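Local coordinates for protein thiosulfate sulfurtransferase YnjE (Escherichia coli, PDB 2WLR) that catalyses the transfer of sulfur from thiosulfate to cyanide, giving thiocyanate and sulfite, by way of a cysteine persulfide intermediate, at residues W296-G301 and A405-R409; P41-L46 and P113-K118; P128-H132 and T240-L246. All blocks are in the same frame, centred on the assembly; numbering follows the deposited sequence.

The three contacts follow one another along the chain without interleaving, and none touches another. Interaction 2 ties two loops of the first rhodanese repeat, whose four-stranded parallel sheet includes strands 49-50 and 103-105. Interaction 3 packs the start of helix 128-135 on helix 238-243; the centres of interactions 2 and 3 are about 24 Å apart, their nearest atoms about 11 Å. Interaction 1 lies about 40 Å and 39 Å, centre to centre, from interactions 2 and 3, on the opposite side of the chain's centre. It is the contact near the substrate site: the side chain of Phe299 is about 9 Å from that of Arg370, the probable substrate-binding arginine, and that of Trp296 about 4 Å from a bound HEPES molecule.

Interaction 1 of 3, residues W296-G301 and A405-R409; sequences WPEFIG and ATGER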
loop_
_atom_site.group_PDB
_atom_site.type_symbol
_atom_site.label_atom_id
_atom_site.label_comp_id
_atom_site.label_asym_id
_atom_site.label_seq_id
_atom_site.Cartn_x
_atom_site.Cartn_y
_atom_site.Cartn_z
ATOM N N TRP A 296 15.198 -7.724 6.609
ATOM C CA TRP A 296 16.410 -8.451 6.234
ATOM C C TRP A 296 16.984 -9.324 7.397
ATOM O O TRP A 296 17.342 -10.469 7.142
ATOM C CB TRP A 296 17.460 -7.474 5.651
ATOM C CG TRP A 296 18.595 -8.166 5.025
ATOM C CD1 TRP A 296 19.873 -8.243 5.508
ATOM C CD2 TRP A 296 18.582 -8.871 3.797
ATOM N NE1 TRP A 296 20.634 -8.959 4.647
ATOM C CE2 TRP A 296 19.885 -9.357 3.578
ATOM C CE3 TRP A 296 17.592 -9.146 2.840
ATOM C CZ2 TRP A 296 20.211 -10.103 2.464
ATOM C CZ3 TRP A 296 17.919 -9.885 1.746
ATOM C CH2 TRP A 296 19.229 -10.365 1.557
ATOM N N PRO A 297 17.058 -8.806 8.639
ATOM C CA PRO A 297 17.510 -9.690 9.750
ATOM C C PRO A 297 16.676 -10.978 9.901
ATOM O O PRO A 297 17.200 -12.029 10.281
ATOM C CB PRO A 297 17.377 -8.801 10.975
ATOM C CG PRO A 297 17.633 -7.423 10.425
ATOM C CD PRO A 297 16.911 -7.415 9.084
ATOM N N GLU A 298 15.371 -10.890 9.641
ATOM C CA GLU A 298 14.535 -12.083 9.598
ATOM C C GLU A 298 14.878 -12.983 8.400
ATOM O O GLU A 298 15.001 -14.205 8.518
ATOM C CB GLU A 298 13.055 -11.683 9.509
ATOM C CG GLU A 298 12.466 -11.097 10.755
ATOM C CD GLU A 298 11.096 -10.483 10.472
ATOM O OE1 GLU A 298 10.110 -11.253 10.467
ATOM O OE2 GLU A 298 11.047 -9.263 10.218
ATOM N N PHE A 299 14.996 -12.385 7.217
ATOM C CA PHE A 299 15.285 -13.106 5.983
ATOM C C PHE A 299 16.603 -13.882 6.078
ATOM O O PHE A 299 16.695 -14.992 5.553
ATOM C CB PHE A 299 15.318 -12.134 4.786
ATOM C CG PHE A 299 15.423 -12.798 3.445
ATOM C CD1 PHE A 299 14.306 -13.381 2.825
ATOM C CD2 PHE A 299 16.639 -12.843 2.764
ATOM C CE1 PHE A 299 14.381 -13.971 1.610
ATOM C CE2 PHE A 299 16.715 -13.460 1.516
ATOM C CZ PHE A 299 15.582 -14.032 0.945
ATOM N N ILE A 300 17.591 -13.334 6.781
ATOM C CA ILE A 300 18.889 -14.014 6.866
ATOM C C ILE A 300 19.047 -14.873 8.112
ATOM O O ILE A 300 20.042 -15.589 8.224
ATOM C CB ILE A 300 20.089 -13.032 6.696
ATOM C CG1 ILE A 300 20.189 -12.045 7.857
ATOM C CG2 ILE A 300 19.993 -12.358 5.334
ATOM C CD1 ILE A 300 21.507 -11.190 7.863
ATOM N N GLY A 301 18.092 -14.796 9.036
ATOM C CA GLY A 301 17.998 -15.728 10.148
ATOM C C GLY A 301 18.621 -15.261 11.455
ATOM O O GLY A 301 18.877 -16.081 12.339
ATOM N N ALA A 405 16.174 -21.704 4.657
ATOM C CA ALA A 405 17.362 -20.995 4.149
ATOM C C ALA A 405 17.818 -20.002 5.201
ATOM O O ALA A 405 17.004 -19.441 5.933
ATOM C CB ALA A 405 17.067 -20.258 2.858
ATOM N N THR A 406 19.123 -19.773 5.279
ATOM C CA THR A 406 19.662 -18.863 6.267
ATOM C C THR A 406 20.889 -18.148 5.726
ATOM O O THR A 406 21.477 -18.580 4.740
ATOM C CB THR A 406 20.019 -19.598 7.567
ATOM O OG1 THR A 406 20.221 -18.651 8.624
ATOM C CG2 THR A 406 21.276 -20.438 7.391
ATOM N N GLY A 407 21.249 -17.055 6.382
ATOM C CA GLY A 407 22.437 -16.284 6.029
ATOM C C GLY A 407 22.298 -15.363 4.832
ATOM O O GLY A 407 21.313 -15.411 4.074
ATOM N N GLU A 408 23.311 -14.516 4.671
ATOM C CA GLU A 408 23.376 -13.562 3.574
ATOM C C GLU A 408 23.342 -14.307 2.239
ATOM O O GLU A 408 24.046 -15.322 2.039
ATOM C CB GLU A 408 24.642 -12.698 3.700
ATOM C CG GLU A 408 24.677 -11.794 4.933
ATOM C CD GLU A 408 23.882 -10.499 4.758
ATOM O OE1 GLU A 408 23.293 -10.329 3.681
ATOM O OE2 GLU A 408 23.858 -9.660 5.687
ATOM N N ARG A 409 22.505 -13.818 1.333
ATOM C CA ARG A 409 22.337 -14.415 0.017
ATOM C C ARG A 409 21.586 -13.452 -0.876
ATOM O O ARG A 409 21.037 -12.457 -0.402
ATOM C CB ARG A 409 21.591 -15.749 0.098
ATOM C CG ARG A 409 20.130 -15.640 0.566
ATOM C CD ARG A 409 19.589 -17.015 1.004
ATOM N NE ARG A 409 18.205 -16.903 1.476
ATOM C CZ ARG A 409 17.835 -16.533 2.693
ATOM N NH1 ARG A 409 18.705 -16.172 3.623
ATOM N NH2 ARG A 409 16.546 -16.461 2.986
#
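The guanidinium of Arg409 lies flat on the ring of Phe299, planes 13° apart, with NH2 over the ring centre: a stacked cation-pi pair with Arg409 CZ 3.9 Å from the Phe299 ring centroid. NH1 and NH2 both donate end-on to Phe299 O, NH2 at 3.0 Å, reaching it from one face of its carbonyl plane. NH1 also donates to Gly407 O, and the methyl of Ala405 covers the other guanidinium face, so the group's rotation is fixed. Here the C-terminal tail is strapped across the end of helix 296-300 in the third rhodanese domain, where Gly301 closes a Schellman motif. Ile300 O takes a short bond from Gly407 N (2.6 Å) and a second from Thr406 OG1, both from the same side of its plane. Phe299 is buried, with Trp320 and Trp353 also against its ring; Glu298, on the same helix, salt-bridges Arg370.

The outer side is looser. Exposed Glu408, its chain bent at chi2 (-81°), swings its carboxylate to the edge of Trp296, where NE1 donates to OE1 (3.1 Å) in the indole plane but from above the carboxylate, at a bent 138°. Ile300 CD1 rests 3.6 Å from Glu408 OE2.

Interaction 2 of 3, residues P41-L46 and P113-K118; sequences PSGHEL and PSRLQK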
loop_
_atom_site.group_PDB
_atom_site.type_symbol
_atom_site.label_atom_id
_atom_site.label_comp_id
_atom_site.label_asym_id
_atom_site.label_seq_id
_atom_site.Cartn_x
_atom_site.Cartn_y
_atom_site.Cartn_z
ATOM N N PRO A 41 -8.201 15.473 -15.004
ATOM C CA PRO A 41 -7.115 14.598 -15.403
ATOM C C PRO A 41 -6.768 13.578 -14.306
ATOM O O PRO A 41 -6.784 13.903 -13.113
ATOM C CB PRO A 41 -5.960 15.580 -15.636
ATOM C CG PRO A 41 -6.591 16.859 -15.926
ATOM C CD PRO A 41 -7.844 16.893 -15.138
ATOM N N SER A 42 -6.459 12.364 -14.729
ATOM C CA SER A 42 -6.280 11.233 -13.802
ATOM C C SER A 42 -4.928 10.587 -14.080
ATOM O O SER A 42 -4.749 9.898 -15.087
ATOM C CB SER A 42 -7.413 10.213 -14.037
ATOM O OG SER A 42 -7.225 9.068 -13.247
ATOM N N GLY A 43 -3.980 10.856 -13.178
ATOM C CA GLY A 43 -2.671 10.243 -13.280
ATOM C C GLY A 43 -1.534 11.212 -13.519
ATOM O O GLY A 43 -1.685 12.413 -13.418
ATOM N N HIS A 44 -0.387 10.630 -13.918
ATOM C CA HIS A 44 0.870 11.344 -14.111
ATOM C C HIS A 44 1.379 11.195 -15.518
ATOM O O HIS A 44 0.958 10.338 -16.267
ATOM C CB HIS A 44 1.947 10.857 -13.116
ATOM C CG HIS A 44 2.090 9.363 -13.033
ATOM N ND1 HIS A 44 2.974 8.615 -13.788
ATOM C CD2 HIS A 44 1.488 8.489 -12.209
ATOM C CE1 HIS A 44 2.887 7.345 -13.401
ATOM N NE2 HIS A 44 1.971 7.249 -12.466
ATOM N N GLU A 45 2.293 12.067 -15.886
ATOM C CA GLU A 45 2.868 11.952 -17.200
ATOM C C GLU A 45 3.731 10.710 -17.315
ATOM O O GLU A 45 4.264 10.214 -16.340
ATOM C CB GLU A 45 3.642 13.204 -17.559
ATOM C CG GLU A 45 2.785 14.474 -17.612
ATOM C CD GLU A 45 1.918 14.589 -18.820
ATOM O OE1 GLU A 45 1.904 13.667 -19.653
ATOM O OE2 GLU A 45 1.276 15.645 -18.954
ATOM N N LEU A 46 3.846 10.196 -18.532
ATOM C CA LEU A 46 4.597 8.983 -18.790
ATOM C C LEU A 46 5.995 8.991 -18.180
ATOM O O LEU A 46 6.789 9.906 -18.399
ATOM C CB LEU A 46 4.666 8.717 -20.307
ATOM C CG LEU A 46 5.399 7.463 -20.761
ATOM C CD1 LEU A 46 4.671 6.194 -20.318
ATOM C CD2 LEU A 46 5.509 7.504 -22.294
ATOM N N PRO A 113 -5.251 14.858 -20.973
ATOM C CA PRO A 113 -5.620 13.834 -20.020
ATOM C C PRO A 113 -5.460 12.419 -20.553
ATOM O O PRO A 113 -5.209 11.496 -19.795
ATOM C CB PRO A 113 -7.086 14.167 -19.700
ATOM C CG PRO A 113 -7.220 15.594 -20.031
ATOM C CD PRO A 113 -6.319 15.850 -21.173
ATOM N N SER A 114 -5.607 12.236 -21.865
ATOM C CA SER A 114 -5.529 10.896 -22.444
ATOM C C SER A 114 -4.159 10.215 -22.359
ATOM O O SER A 114 -4.066 8.999 -22.429
ATOM C CB SER A 114 -6.029 10.894 -23.901
ATOM O OG SER A 114 -5.142 11.561 -24.765
ATOM N N ARG A 115 -3.096 10.994 -22.154
ATOM C CA ARG A 115 -1.759 10.423 -22.195
ATOM C C ARG A 115 -1.272 10.107 -20.774
ATOM O O ARG A 115 -0.165 9.652 -20.606
ATOM C CB ARG A 115 -0.790 11.340 -22.944
ATOM C CG ARG A 115 -0.445 12.606 -22.260
ATOM C CD ARG A 115 0.550 13.440 -23.033
ATOM N NE ARG A 115 1.047 14.521 -22.192
ATOM C CZ ARG A 115 1.572 15.667 -22.600
ATOM N NH1 ARG A 115 1.725 15.950 -23.884
ATOM N NH2 ARG A 115 1.989 16.527 -21.687
ATOM N N LEU A 116 -2.096 10.350 -19.762
ATOM C CA LEU A 116 -1.667 10.138 -18.366
ATOM C C LEU A 116 -1.701 8.677 -17.984
ATOM O O LEU A 116 -2.478 7.896 -18.538
ATOM C CB LEU A 116 -2.538 10.969 -17.413
ATOM C CG LEU A 116 -2.441 12.474 -17.666
ATOM C CD1 LEU A 116 -3.452 13.240 -16.837
ATOM C CD2 LEU A 116 -1.047 13.037 -17.426
ATOM N N GLN A 117 -0.843 8.337 -17.027
ATOM C CA GLN A 117 -0.672 7.000 -16.500
ATOM C C GLN A 117 -1.141 6.951 -15.053
ATOM O O GLN A 117 -0.897 7.858 -14.287
ATOM C CB GLN A 117 0.799 6.570 -16.537
ATOM C CG GLN A 117 1.532 6.792 -17.845
ATOM C CD GLN A 117 0.918 6.097 -19.007
ATOM O OE1 GLN A 117 0.440 6.743 -19.958
ATOM N NE2 GLN A 117 0.930 4.778 -18.966
ATOM N N LYS A 118 -1.788 5.867 -14.666
ATOM C CA LYS A 118 -2.300 5.740 -13.289
ATOM C C LYS A 118 -2.152 4.331 -12.769
ATOM O O LYS A 118 -1.932 3.406 -13.545
ATOM C CB LYS A 118 -3.768 6.151 -13.242
ATOM C CG LYS A 118 -4.712 5.321 -14.104
ATOM C CD LYS A 118 -6.079 5.996 -14.296
ATOM C CE LYS A 118 -6.915 5.323 -15.418
ATOM N NZ LYS A 118 -7.866 6.279 -16.089
HETATM O O HOH W 1 -6.777 11.509 -17.394
HETATM O O HOH W 2 -9.382 7.606 -13.994
HETATM O O HOH W 3 -5.919 8.233 -16.917
HETATM O O HOH W 4 2.219 11.147 -20.704
#
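A single antiparallel beta bridge joins two loops of the first rhodanese repeat, with His44 and Gln117 as its hydrogen-bonded pair. His44 N donates to Gln117 O and Gln117 N to His44 O, each bond 2.8 Å long and nearly straight. Beside the bridge, Gly43 CA comes within 3.1 Å of Gln117 O in a CA-H...O contact; at this glycine no side chain stands between the backbones. The His44 ring turns back over the bridge, CG standing between the backbone N and the carbonyl carbon (chi1 49°), and lays one face over Gln117 O and the CB of Gln117, the latter a CH-pi contact. Its ND1 donates to Glu45 O, which steadies the ring, and Tyr31 stacks on it.

The bridge ties the loop leading into strand 49-50, at one edge of the parallel sheet, to the loop that follows strand 103-105 at the other. Along it, the carboxylate of Glu45 is gripped side-on by Arg115: NE meets OE1 at 2.8 Å on its syn side, while NH2 meets OE2 at 3.0 Å from above the carboxylate. The carboxylate and guanidinium planes stand 59° apart. Leu110 N also donates to OE2, and Asp108 salt-bridges the remaining NH1 of Arg115, so this buried glutamate sits in a polar network. Water 4 links OE1 with Leu46 N and Arg115 O.

Leu116 fits between these polar groups and Pro41: its CD1 touches Pro41 CB (3.6 Å), and CD2 lies against Glu45 CD. Toward solvent, the extended Lys118 runs past Ser42, CD 3.4 Å from OG, which is also bonded to Gly33 O. Lys118 NZ reaches Ser42 OG through water 2 and Ser42 O through water 3.

Interaction 3 of 3, residues P128-H132 and T240-L246; sequences PQWLH and TWSDAGL
Pro128, the first residue of helix 128-135, sets its pyrrolidine ring against helix 238-243 and its C-terminal turn: CB faces Leu246, Ala244 and Trp241, while CG and CD lie against Thr240. The contact belongs to the second rhodanese-like domain, an alpha/beta fold with a five-stranded parallel sheet: one helix follows the edge strand 125-126, the other follows its neighbour 231-234, and a Schellman motif at Gly245 turns the chain so that Leu246 comes back over the gap between the helices. Pro128 CB is 3.6 Å from Leu246 CD1 and also reaches Ala244 CB and Trp241 CE3; Pro128 CG abuts Thr240 OG1 at 3.3 Å, the two side chains crossing at about a right angle. That hydroxyl is hydrogen-bonded to Gly237 O.

Trp241 reaches across the gap because its CG is anti to the backbone N (chi1 -171°), carrying CZ3 and CH2 of its six-membered ring against the first turn of helix 128-135. CZ3 sits 3.4 Å from Pro128 O, Leu131 CB meets the indole edge near its plane, and CH2 packs on His132 CB. The indole NE1 donates to Pro247 O. Leu246 CB covers one face of the indole, so the leucine is wedged between Trp241 and His132. The leucine and histidine side chains meet at a slant, and Leu246 CD2 makes a CH-pi contact over the imidazole face, 4.1 Å from the ring centroid of His132.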
loop_
_atom_site.group_PDB
_atom_site.type_symbol
_atom_site.label_atom_id
_atom_site.label_comp_id
_atom_site.label_asym_id
_atom_site.label_seq_id
_atom_site.Cartn_x
_atom_site.Cartn_y
_atom_site.Cartn_z
ATOM N N PRO A 128 -7.523 11.392 2.561
ATOM C CA PRO A 128 -8.447 11.986 3.547
ATOM C C PRO A 128 -9.547 12.877 2.993
ATOM O O PRO A 128 -10.724 12.699 3.343
ATOM C CB PRO A 128 -7.505 12.742 4.496
ATOM C CG PRO A 128 -6.262 11.935 4.457
ATOM C CD PRO A 128 -6.135 11.531 2.997
ATOM N N GLN A 129 -9.211 13.835 2.150
ATOM C CA GLN A 129 -10.245 14.711 1.617
ATOM C C GLN A 129 -11.361 13.945 0.926
ATOM O O GLN A 129 -12.542 14.296 1.029
ATOM C CB GLN A 129 -9.663 15.772 0.689
ATOM C CG GLN A 129 -10.673 16.890 0.412
ATOM C CD GLN A 129 -11.031 17.692 1.662
ATOM O OE1 GLN A 129 -10.142 18.090 2.429
ATOM N NE2 GLN A 129 -12.324 17.888 1.895
ATOM N N TRP A 130 -11.012 12.874 0.232
ATOM C CA TRP A 130 -12.001 12.086 -0.503
ATOM C C TRP A 130 -12.996 11.519 0.487
ATOM O O TRP A 130 -14.203 11.589 0.294
ATOM C CB TRP A 130 -11.322 10.947 -1.276
ATOM C CG TRP A 130 -12.259 10.032 -2.021
ATOM C CD1 TRP A 130 -12.711 10.202 -3.303
ATOM C CD2 TRP A 130 -12.854 8.813 -1.548
ATOM N NE1 TRP A 130 -13.534 9.173 -3.655
ATOM C CE2 TRP A 130 -13.649 8.302 -2.599
ATOM C CE3 TRP A 130 -12.816 8.108 -0.335
ATOM C CZ2 TRP A 130 -14.387 7.132 -2.464
ATOM C CZ3 TRP A 130 -13.537 6.946 -0.222
ATOM C CH2 TRP A 130 -14.313 6.468 -1.286
ATOM N N LEU A 131 -12.478 10.950 1.568
ATOM C CA LEU A 131 -13.323 10.307 2.548
ATOM C C LEU A 131 -14.166 11.343 3.263
ATOM O O LEU A 131 -15.323 11.103 3.552
ATOM C CB LEU A 131 -12.447 9.551 3.529
ATOM C CG LEU A 131 -13.136 8.695 4.569
ATOM C CD1 LEU A 131 -14.141 7.758 3.909
ATOM C CD2 LEU A 131 -12.053 7.936 5.328
ATOM N N HIS A 132 -13.583 12.489 3.573
ATOM C CA HIS A 132 -14.364 13.544 4.199
ATOM C C HIS A 132 -15.505 13.971 3.262
ATOM O O HIS A 132 -16.666 14.054 3.688
ATOM C CB HIS A 132 -13.467 14.702 4.583
ATOM C CG HIS A 132 -14.206 15.837 5.194
ATOM N ND1 HIS A 132 -14.847 15.745 6.410
ATOM C CD2 HIS A 132 -14.420 17.091 4.743
ATOM C CE1 HIS A 132 -15.419 16.903 6.686
ATOM N NE2 HIS A 132 -15.190 17.733 5.685
ATOM N N THR A 240 -2.506 10.382 8.170
ATOM C CA THR A 240 -2.842 11.296 7.079
ATOM C C THR A 240 -4.117 12.114 7.378
ATOM O O THR A 240 -4.219 13.271 6.966
ATOM C CB THR A 240 -2.992 10.590 5.697
ATOM O OG1 THR A 240 -4.146 9.733 5.658
ATOM C CG2 THR A 240 -1.698 9.840 5.288
ATOM N N TRP A 241 -5.099 11.503 8.019
ATOM C CA TRP A 241 -6.289 12.220 8.481
ATOM C C TRP A 241 -5.939 13.264 9.526
ATOM O O TRP A 241 -6.390 14.409 9.440
ATOM C CB TRP A 241 -7.316 11.240 9.048
ATOM C CG TRP A 241 -8.643 11.899 9.350
ATOM C CD1 TRP A 241 -9.019 12.503 10.501
ATOM C CD2 TRP A 241 -9.765 11.966 8.475
ATOM N NE1 TRP A 241 -10.282 12.965 10.401
ATOM C CE2 TRP A 241 -10.796 12.632 9.171
ATOM C CE3 TRP A 241 -10.021 11.517 7.176
ATOM C CZ2 TRP A 241 -12.021 12.900 8.594
ATOM C CZ3 TRP A 241 -11.221 11.768 6.623
ATOM C CH2 TRP A 241 -12.235 12.442 7.330
ATOM N N SER A 242 -5.129 12.859 10.488
ATOM C CA SER A 242 -4.684 13.741 11.572
ATOM C C SER A 242 -3.941 14.950 10.998
ATOM O O SER A 242 -4.254 16.117 11.324
ATOM C CB SER A 242 -3.793 12.960 12.540
ATOM O OG SER A 242 -3.403 13.760 13.660
ATOM N N ASP A 243 -2.988 14.678 10.113
ATOM C CA ASP A 243 -2.197 15.733 9.492
ATOM C C ASP A 243 -3.011 16.650 8.566
ATOM O O ASP A 243 -2.637 17.807 8.360
ATOM C CB ASP A 243 -1.002 15.128 8.763
ATOM C CG ASP A 243 0.045 14.545 9.730
ATOM O OD1 ASP A 243 -0.157 14.605 10.954
ATOM O OD2 ASP A 243 1.074 14.030 9.262
ATOM N N ALA A 244 -4.125 16.165 8.025
ATOM C CA ALA A 244 -5.012 16.991 7.195
ATOM C C ALA A 244 -5.853 17.972 7.999
ATOM O O ALA A 244 -6.480 18.847 7.414
ATOM C CB ALA A 244 -5.915 16.102 6.310
ATOM N N GLY A 245 -5.850 17.832 9.318
ATOM C CA GLY A 245 -6.637 18.714 10.189
ATOM C C GLY A 245 -8.139 18.523 10.062
ATOM O O GLY A 245 -8.916 19.388 10.445
ATOM N N LEU A 246 -8.576 17.362 9.591
ATOM C CA LEU A 246 -9.997 17.121 9.371
ATOM C C LEU A 246 -10.737 16.809 10.684
ATOM O O LEU A 246 -10.110 16.450 11.679
ATOM C CB LEU A 246 -10.183 16.010 8.334
ATOM C CG LEU A 246 -9.778 16.461 6.923
ATOM C CD1 LEU A 246 -9.605 15.243 6.031
ATOM C CD2 LEU A 246 -10.777 17.404 6.282
#